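Local coordinates for DNA repair protein RecN (Deinococcus radiodurans, PDB 4ABY) that probably hydrolyses ATP through its SMC-like head domain and may take part in the recombinational repair of DNA double-strand breaks, at residues L58-G72 with L340-H354. Residues are numbered along the deposited sequence; the frame is centred on the assembly and turned at random.
Sequences LGGGFCAFTGETGAG and LSRLADTRQVLVVTH
Phe62 and Val349 pair in register where strands 62-67 and 348-352 run parallel, their axes 15° apart and 4.8 Å at closest approach. Five backbone hydrogen bonds link the strands and the flanking Gly61 and Thr353, donors alternating between sides, from Val349 N to Gly61 O (2.9 Å) through to Thr353 N to Phe65 O (3.0 Å). Packing is densest around Phe62, whose CG lies anti to the backbone N (chi1 -178°), which carries the ring toward the end of helix 330-343. Leu340 CB covers one face near the rim, Val351 CG2 meets the edge in plane, 3.5 Å from Phe62 CE1, and Val349 CG2 reaches Phe62 CD1 obliquely. Ala344 CB approaches Phe62 CB at 3.7 Å, and Ile358 of helix 356-359 adds to this layer. An alanine in place of Phe62 would probably open a gap between helix 330-343 and the sheet, Leu340 and Val351 losing the ring they both touch, though Ile358 remains beside them. On the other sheet face, Leu350 CD2 touches both Leu58 CD1 (3.4 Å) and Cys63 CB, while Val352 packs CG1 on Thr69 CG2 (3.6 Å) and CG2 against Gly72. The contact thins at exposed His354 and the partly exposed Gly59-Gly60 turn. A parallel strand running through a glycine-rich turn, with Glu68 as N-cap, into helix 69-83 identifies the P-loop (Walker A) of an ABC-type ATPase head, consistent with the predicted ATP site.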
ATOM      1  N   LEU A  58      18.376  -3.440   4.951  1.00 28.79           N
ATOM      2  CA  LEU A  58      17.724  -3.642   3.668  1.00 30.95           C
ATOM      3  C   LEU A  58      17.555  -2.307   2.978  1.00 29.13           C
ATOM      4  O   LEU A  58      17.149  -1.329   3.603  1.00 31.77           O
ATOM      5  CB  LEU A  58      16.366  -4.330   3.839  1.00 31.81           C
ATOM      6  CG  LEU A  58      15.107  -3.479   4.033  1.00 22.22           C
ATOM      7  CD1 LEU A  58      13.889  -4.360   3.898  1.00 30.53           C
ATOM      8  CD2 LEU A  58      15.101  -2.772   5.370  1.00 23.12           C
ATOM      9  N   GLY A  59      17.877  -2.258   1.692  1.00 25.31           N
ATOM     10  CA  GLY A  59      17.682  -1.039   0.933  1.00 29.49           C
ATOM     11  C   GLY A  59      17.573  -1.322  -0.543  1.00 29.75           C
ATOM     12  O   GLY A  59      17.869  -2.432  -0.975  1.00 35.00           O
ATOM     13  N   GLY A  60      17.141  -0.331  -1.315  1.00 22.56           N
ATOM     14  CA  GLY A  60      17.192  -0.444  -2.759  1.00 28.04           C
ATOM     15  C   GLY A  60      15.881  -0.191  -3.469  1.00 31.38           C
ATOM     16  O   GLY A  60      15.203   0.805  -3.220  1.00 36.76           O
ATOM     17  N   GLY A  61      15.532  -1.087  -4.383  1.00 30.31           N
ATOM     18  CA  GLY A  61      14.278  -0.969  -5.100  1.00 25.43           C
ATOM     19  C   GLY A  61      13.376  -2.111  -4.705  1.00 26.84           C
ATOM     20  O   GLY A  61      12.709  -2.063  -3.675  1.00 28.93           O
ATOM     21  N   PHE A  62      13.377  -3.153  -5.525  1.00 27.60           N
ATOM     22  CA  PHE A  62      12.565  -4.334  -5.280  1.00 24.54           C
ATOM     23  C   PHE A  62      13.298  -5.312  -4.365  1.00 23.18           C
ATOM     24  O   PHE A  62      14.291  -5.923  -4.758  1.00 23.29           O
ATOM     25  CB  PHE A  62      12.217  -4.998  -6.613  1.00 24.66           C
ATOM     26  CG  PHE A  62      11.344  -6.207  -6.484  1.00 21.83           C
ATOM     27  CD1 PHE A  62      10.816  -6.575  -5.260  1.00 21.12           C
ATOM     28  CD2 PHE A  62      11.044  -6.971  -7.594  1.00 23.75           C
ATOM     29  CE1 PHE A  62      10.011  -7.686  -5.145  1.00 22.88           C
ATOM     30  CE2 PHE A  62      10.240  -8.083  -7.488  1.00 25.89           C
ATOM     31  CZ  PHE A  62       9.722  -8.443  -6.260  1.00 27.17           C
ATOM     32  N   CYS A  63      12.797  -5.452  -3.143  1.00 21.24           N
ATOM     33  CA  CYS A  63      13.366  -6.386  -2.183  1.00 20.83           C
ATOM     34  C   CYS A  63      12.461  -7.592  -2.022  1.00 20.39           C
ATOM     35  O   CYS A  63      11.306  -7.455  -1.636  1.00 23.95           O
ATOM     36  CB  CYS A  63      13.555  -5.704  -0.835  1.00 19.90           C
ATOM     37  SG  CYS A  63      14.581  -4.241  -0.918  1.00 27.35           S
ATOM     38  N   ALA A  64      12.985  -8.774  -2.321  1.00 19.30           N
ATOM     39  CA  ALA A  64      12.195  -9.990  -2.214  1.00 19.10           C
ATOM     40  C   ALA A  64      12.603 -10.787  -0.989  1.00 22.43           C
ATOM     41  O   ALA A  64      13.788 -10.960  -0.714  1.00 24.23           O
ATOM     42  CB  ALA A  64      12.341 -10.833  -3.464  1.00 18.66           C
ATOM     43  N   PHE A  65      11.613 -11.267  -0.251  1.00 21.79           N
ATOM     44  CA  PHE A  65      11.868 -12.111   0.903  1.00 19.38           C
ATOM     45  C   PHE A  65      11.311 -13.508   0.657  1.00 23.65           C
ATOM     46  O   PHE A  65      10.120 -13.679   0.390  1.00 24.01           O
ATOM     47  CB  PHE A  65      11.279 -11.475   2.157  1.00 19.08           C
ATOM     48  CG  PHE A  65      11.959 -10.199   2.549  1.00 22.45           C
ATOM     49  CD1 PHE A  65      11.771  -9.045   1.808  1.00 23.46           C
ATOM     50  CD2 PHE A  65      12.809 -10.152   3.644  1.00 23.44           C
ATOM     51  CE1 PHE A  65      12.404  -7.864   2.159  1.00 21.95           C
ATOM     52  CE2 PHE A  65      13.444  -8.973   3.998  1.00 24.19           C
ATOM     53  CZ  PHE A  65      13.239  -7.830   3.255  1.00 21.94           C
ATOM     54  N   THR A  66      12.169 -14.496   0.733  1.00 22.69           N
ATOM     55  CA  THR A  66      11.818 -15.851   0.457  1.00 22.07           C
ATOM     56  C   THR A  66      12.328 -16.736   1.550  1.00 24.72           C
ATOM     57  O   THR A  66      12.858 -16.268   2.496  1.00 27.17           O
ATOM     58  CB  THR A  66      12.376 -16.257  -0.848  1.00 20.79           C
ATOM     59  OG1 THR A  66      13.768 -16.340  -0.747  1.00 25.96           O
ATOM     60  CG2 THR A  66      12.112 -15.234  -1.784  1.00 19.84           C
ATOM     61  N   GLY A  67      12.122 -18.021   1.431  1.00 26.08           N
ATOM     62  CA  GLY A  67      12.509 -18.923   2.474  1.00 27.95           C
ATOM     63  C   GLY A  67      11.353 -19.264   3.346  1.00 24.82           C
ATOM     64  O   GLY A  67      10.489 -19.964   2.974  1.00 27.19           O
ATOM     65  N   GLU A  68      11.433 -18.769   4.577  1.00 24.70           N
ATOM     66  CA  GLU A  68      10.369 -18.944   5.537  1.00 23.28           C
ATOM     67  C   GLU A  68       9.501 -17.729   5.318  1.00 24.68           C
ATOM     68  O   GLU A  68       9.762 -16.647   5.846  1.00 26.12           O
ATOM     69  CB  GLU A  68      10.919 -18.959   6.961  1.00 23.82           C
ATOM     70  CG  GLU A  68      10.561 -20.207   7.751  1.00 31.32           C
ATOM     71  CD  GLU A  68      11.291 -21.440   7.256  1.00 36.47           C
ATOM     72  OE1 GLU A  68      12.518 -21.359   7.037  1.00 41.86           O
ATOM     73  OE2 GLU A  68      10.637 -22.490   7.085  1.00 31.60           O
ATOM     74  N   THR A  69       8.466 -17.928   4.521  1.00 23.78           N
ATOM     75  CA  THR A  69       7.541 -16.858   4.147  1.00 19.82           C
ATOM     76  C   THR A  69       6.696 -16.257   5.269  1.00 20.42           C
ATOM     77  O   THR A  69       6.516 -15.040   5.330  1.00 24.23           O
ATOM     78  CB  THR A  69       6.594 -17.314   3.016  1.00 17.91           C
ATOM     79  OG1 THR A  69       6.305 -18.710   3.164  1.00 23.47           O
ATOM     80  CG2 THR A  69       7.231 -17.074   1.657  1.00 22.18           C
ATOM     81  N   GLY A  70       6.206 -17.106   6.167  1.00 18.22           N
ATOM     82  CA  GLY A  70       5.438 -16.633   7.302  1.00 17.21           C
ATOM     83  C   GLY A  70       6.313 -15.746   8.166  1.00 22.35           C
ATOM     84  O   GLY A  70       5.872 -14.709   8.661  1.00 21.15           O
ATOM     85  N   ALA A  71       7.565 -16.159   8.339  1.00 20.21           N
ATOM     86  CA  ALA A  71       8.537 -15.385   9.101  1.00 18.78           C
ATOM     87  C   ALA A  71       8.787 -14.047   8.416  1.00 21.48           C
ATOM     88  O   ALA A  71       8.913 -13.013   9.070  1.00 27.37           O
ATOM     89  CB  ALA A  71       9.835 -16.160   9.250  1.00 19.89           C
ATOM     90  N   GLY A  72       8.856 -14.081   7.088  1.00 18.86           N
ATOM     91  CA  GLY A  72       9.076 -12.887   6.295  1.00 18.63           C
ATOM     92  C   GLY A  72       7.942 -11.898   6.473  1.00 20.60           C
ATOM     93  O   GLY A  72       8.161 -10.688   6.544  1.00 22.17           O
ATOM     94  N   LEU A 340       5.813  -5.058 -10.309  1.00 22.33           N
ATOM     95  CA  LEU A 340       6.628  -4.794  -9.133  1.00 22.97           C
ATOM     96  C   LEU A 340       7.945  -4.152  -9.541  1.00 28.23           C
ATOM     97  O   LEU A 340       8.385  -3.169  -8.938  1.00 26.96           O
ATOM     98  CB  LEU A 340       6.889  -6.085  -8.360  1.00 22.13           C
ATOM     99  CG  LEU A 340       5.719  -6.563  -7.507  1.00 19.73           C
ATOM    100  CD1 LEU A 340       5.951  -7.979  -7.013  1.00 18.21           C
ATOM    101  CD2 LEU A 340       5.512  -5.601  -6.350  1.00 16.49           C
ATOM    102  N   SER A 341       8.569  -4.709 -10.573  1.00 27.42           N
ATOM    103  CA  SER A 341       9.840  -4.195 -11.051  1.00 25.69           C
ATOM    104  C   SER A 341       9.729  -2.712 -11.400  1.00 28.35           C
ATOM    105  O   SER A 341      10.570  -1.909 -11.001  1.00 29.76           O
ATOM    106  CB  SER A 341      10.318  -4.997 -12.256  1.00 26.36           C
ATOM    107  OG  SER A 341      11.702  -4.794 -12.477  1.00 37.71           O
ATOM    108  N   ARG A 342       8.675  -2.352 -12.125  1.00 28.96           N
ATOM    109  CA  ARG A 342       8.481  -0.973 -12.563  1.00 30.87           C
ATOM    110  C   ARG A 342       8.216  -0.013 -11.417  1.00 30.76           C
ATOM    111  O   ARG A 342       8.706   1.113 -11.413  1.00 35.32           O
ATOM    112  CB  ARG A 342       7.333  -0.888 -13.558  1.00 30.76           C
ATOM    113  CG  ARG A 342       7.488  -1.820 -14.736  1.00 41.62           C
ATOM    114  CD  ARG A 342       6.501  -1.457 -15.829  1.00 49.37           C
ATOM    115  NE  ARG A 342       5.441  -0.583 -15.328  1.00 56.52           N
ATOM    116  CZ  ARG A 342       4.461  -0.094 -16.082  1.00 61.88           C
ATOM    117  NH1 ARG A 342       4.412  -0.400 -17.371  1.00 66.04           N
ATOM    118  NH2 ARG A 342       3.532   0.698 -15.552  1.00 45.20           N
ATOM    119  N   LEU A 343       7.417  -0.446 -10.453  1.00 26.83           N
ATOM    120  CA  LEU A 343       7.157   0.383  -9.292  1.00 22.38           C
ATOM    121  C   LEU A 343       8.466   0.630  -8.557  1.00 27.02           C
ATOM    122  O   LEU A 343       8.640   1.657  -7.912  1.00 27.84           O
ATOM    123  CB  LEU A 343       6.139  -0.291  -8.380  1.00 19.57           C
ATOM    124  CG  LEU A 343       5.828   0.403  -7.060  1.00 22.12           C
ATOM    125  CD1 LEU A 343       5.477   1.861  -7.285  1.00 25.25           C
ATOM    126  CD2 LEU A 343       4.707  -0.327  -6.340  1.00 20.32           C
ATOM    127  N   ALA A 344       9.396  -0.313  -8.686  1.00 26.50           N
ATOM    128  CA  ALA A 344      10.690  -0.225  -8.016  1.00 28.10           C
ATOM    129  C   ALA A 344      11.658   0.736  -8.711  1.00 31.14           C
ATOM    130  O   ALA A 344      12.714   1.059  -8.168  1.00 32.77           O
ATOM    131  CB  ALA A 344      11.314  -1.613  -7.889  1.00 28.00           C
ATOM    132  N   ASP A 345      11.300   1.184  -9.912  1.00 31.71           N
ATOM    133  CA  ASP A 345      12.104   2.161 -10.647  1.00 28.55           C
ATOM    134  C   ASP A 345      12.073   3.523  -9.974  1.00 29.08           C
ATOM    135  O   ASP A 345      12.859   4.403 -10.305  1.00 31.58           O
ATOM    136  CB  ASP A 345      11.596   2.313 -12.081  1.00 30.84           C
ATOM    137  CG  ASP A 345      12.100   1.226 -13.002  1.00 34.16           C
ATOM    138  OD1 ASP A 345      12.878   0.361 -12.551  1.00 41.86           O
ATOM    139  OD2 ASP A 345      11.714   1.238 -14.187  1.00 37.11           O
ATOM    140  N   THR A 346      11.148   3.691  -9.038  1.00 29.42           N
ATOM    141  CA  THR A 346      10.980   4.952  -8.334  1.00 28.50           C
ATOM    142  C   THR A 346      10.794   4.715  -6.836  1.00 29.80           C
ATOM    143  O   THR A 346      10.836   5.652  -6.042  1.00 30.33           O
ATOM    144  CB  THR A 346       9.771   5.733  -8.890  1.00 33.59           C
ATOM    145  OG1 THR A 346       8.740   4.813  -9.278  1.00 32.43           O
ATOM    146  CG2 THR A 346      10.186   6.553 -10.100  1.00 39.44           C
ATOM    147  N   ARG A 347      10.598   3.456  -6.451  1.00 30.57           N
ATOM    148  CA  ARG A 347      10.259   3.152  -5.061  1.00 24.31           C
ATOM    149  C   ARG A 347      11.026   1.984  -4.511  1.00 25.90           C
ATOM    150  O   ARG A 347      11.735   1.293  -5.243  1.00 34.18           O
ATOM    151  CB  ARG A 347       8.781   2.815  -4.937  1.00 28.53           C
ATOM    152  CG  ARG A 347       7.946   3.871  -4.241  1.00 31.81           C
ATOM    153  CD  ARG A 347       7.343   4.846  -5.226  1.00 32.46           C
ATOM    154  NE  ARG A 347       7.082   6.135  -4.594  1.00 35.02           N
ATOM    155  CZ  ARG A 347       6.772   7.221  -5.285  1.00 40.40           C
ATOM    156  NH1 ARG A 347       6.690   7.134  -6.604  1.00 46.76           N
ATOM    157  NH2 ARG A 347       6.544   8.380  -4.679  1.00 39.79           N
ATOM    158  N   GLN A 348      10.898   1.788  -3.204  1.00 26.67           N
ATOM    159  CA  GLN A 348      11.357   0.576  -2.548  1.00 26.73           C
ATOM    160  C   GLN A 348      10.108  -0.253  -2.316  1.00 24.70           C
ATOM    161  O   GLN A 348       9.227   0.152  -1.556  1.00 23.54           O
ATOM    162  CB  GLN A 348      12.016   0.910  -1.208  1.00 21.03           C
ATOM    163  CG  GLN A 348      12.569  -0.284  -0.448  1.00 21.44           C
ATOM    164  CD  GLN A 348      13.083   0.093   0.929  1.00 24.63           C
ATOM    165  OE1 GLN A 348      12.511   0.945   1.606  1.00 23.04           O
ATOM    166  NE2 GLN A 348      14.169  -0.540   1.348  1.00 23.26           N
ATOM    167  N   VAL A 349      10.014  -1.395  -2.990  1.00 22.11           N
ATOM    168  CA  VAL A 349       8.869  -2.281  -2.822  1.00 20.13           C
ATOM    169  C   VAL A 349       9.308  -3.539  -2.085  1.00 19.26           C
ATOM    170  O   VAL A 349      10.296  -4.177  -2.441  1.00 19.30           O
ATOM    171  CB  VAL A 349       8.187  -2.621  -4.167  1.00 16.37           C
ATOM    172  CG1 VAL A 349       8.604  -1.629  -5.237  1.00 17.39           C
ATOM    173  CG2 VAL A 349       8.510  -4.029  -4.596  1.00 20.05           C
ATOM    174  N   LEU A 350       8.577  -3.866  -1.029  1.00 18.82           N
ATOM    175  CA  LEU A 350       8.917  -4.993  -0.182  1.00 17.76           C
ATOM    176  C   LEU A 350       7.842  -6.066  -0.278  1.00 20.84           C
ATOM    177  O   LEU A 350       6.707  -5.859   0.150  1.00 22.44           O
ATOM    178  CB  LEU A 350       9.059  -4.521   1.263  1.00 18.15           C
ATOM    179  CG  LEU A 350      10.082  -3.406   1.501  1.00 23.78           C
ATOM    180  CD1 LEU A 350       9.763  -2.627   2.765  1.00 25.44           C
ATOM    181  CD2 LEU A 350      11.487  -3.972   1.563  1.00 21.33           C
ATOM    182  N   VAL A 351       8.194  -7.210  -0.850  1.00 20.23           N
ATOM    183  CA  VAL A 351       7.252  -8.313  -0.955  1.00 21.81           C
ATOM    184  C   VAL A 351       7.851  -9.610  -0.426  1.00 23.66           C
ATOM    185  O   VAL A 351       9.053  -9.847  -0.531  1.00 23.88           O
ATOM    186  CB  VAL A 351       6.779  -8.533  -2.407  1.00 21.75           C
ATOM    187  CG1 VAL A 351       6.626  -7.204  -3.124  1.00 20.76           C
ATOM    188  CG2 VAL A 351       7.748  -9.425  -3.148  1.00 22.48           C
ATOM    189  N   VAL A 352       6.999 -10.440   0.162  1.00 26.63           N
ATOM    190  CA  VAL A 352       7.372 -11.790   0.547  1.00 23.28           C
ATOM    191  C   VAL A 352       6.735 -12.728  -0.472  1.00 29.15           C
ATOM    192  O   VAL A 352       5.535 -12.632  -0.741  1.00 32.25           O
ATOM    193  CB  VAL A 352       6.856 -12.132   1.956  1.00 20.81           C
ATOM    194  CG1 VAL A 352       7.252 -13.539   2.344  1.00 21.02           C
ATOM    195  CG2 VAL A 352       7.390 -11.139   2.965  1.00 24.58           C
ATOM    196  N   THR A 353       7.528 -13.624  -1.047  1.00 26.29           N
ATOM    197  CA  THR A 353       7.038 -14.438  -2.153  1.00 25.66           C
ATOM    198  C   THR A 353       7.534 -15.879  -2.102  1.00 26.99           C
ATOM    199  O   THR A 353       8.584 -16.163  -1.521  1.00 26.42           O
ATOM    200  CB  THR A 353       7.434 -13.811  -3.506  1.00 24.55           C
ATOM    201  OG1 THR A 353       6.876 -14.577  -4.579  1.00 27.34           O
ATOM    202  CG2 THR A 353       8.942 -13.769  -3.651  1.00 22.39           C
ATOM    203  N   HIS A 354       6.765 -16.782  -2.709  1.00 27.45           N
ATOM    204  CA  HIS A 354       7.162 -18.186  -2.829  1.00 28.43           C
ATOM    205  C   HIS A 354       7.341 -18.582  -4.289  1.00 25.42           C
ATOM    206  O   HIS A 354       7.654 -19.728  -4.598  1.00 27.91           O
ATOM    207  CB  HIS A 354       6.149 -19.108  -2.145  1.00 24.37           C
ATOM    208  CG  HIS A 354       4.743 -18.926  -2.625  1.00 29.03           C
ATOM    209  ND1 HIS A 354       3.891 -17.982  -2.093  1.00 32.28           N
ATOM    210  CD2 HIS A 354       4.035 -19.577  -3.580  1.00 26.14           C
ATOM    211  CE1 HIS A 354       2.721 -18.053  -2.703  1.00 30.52           C
ATOM    212  NE2 HIS A 354       2.783 -19.012  -3.611  1.00 26.34           N
TER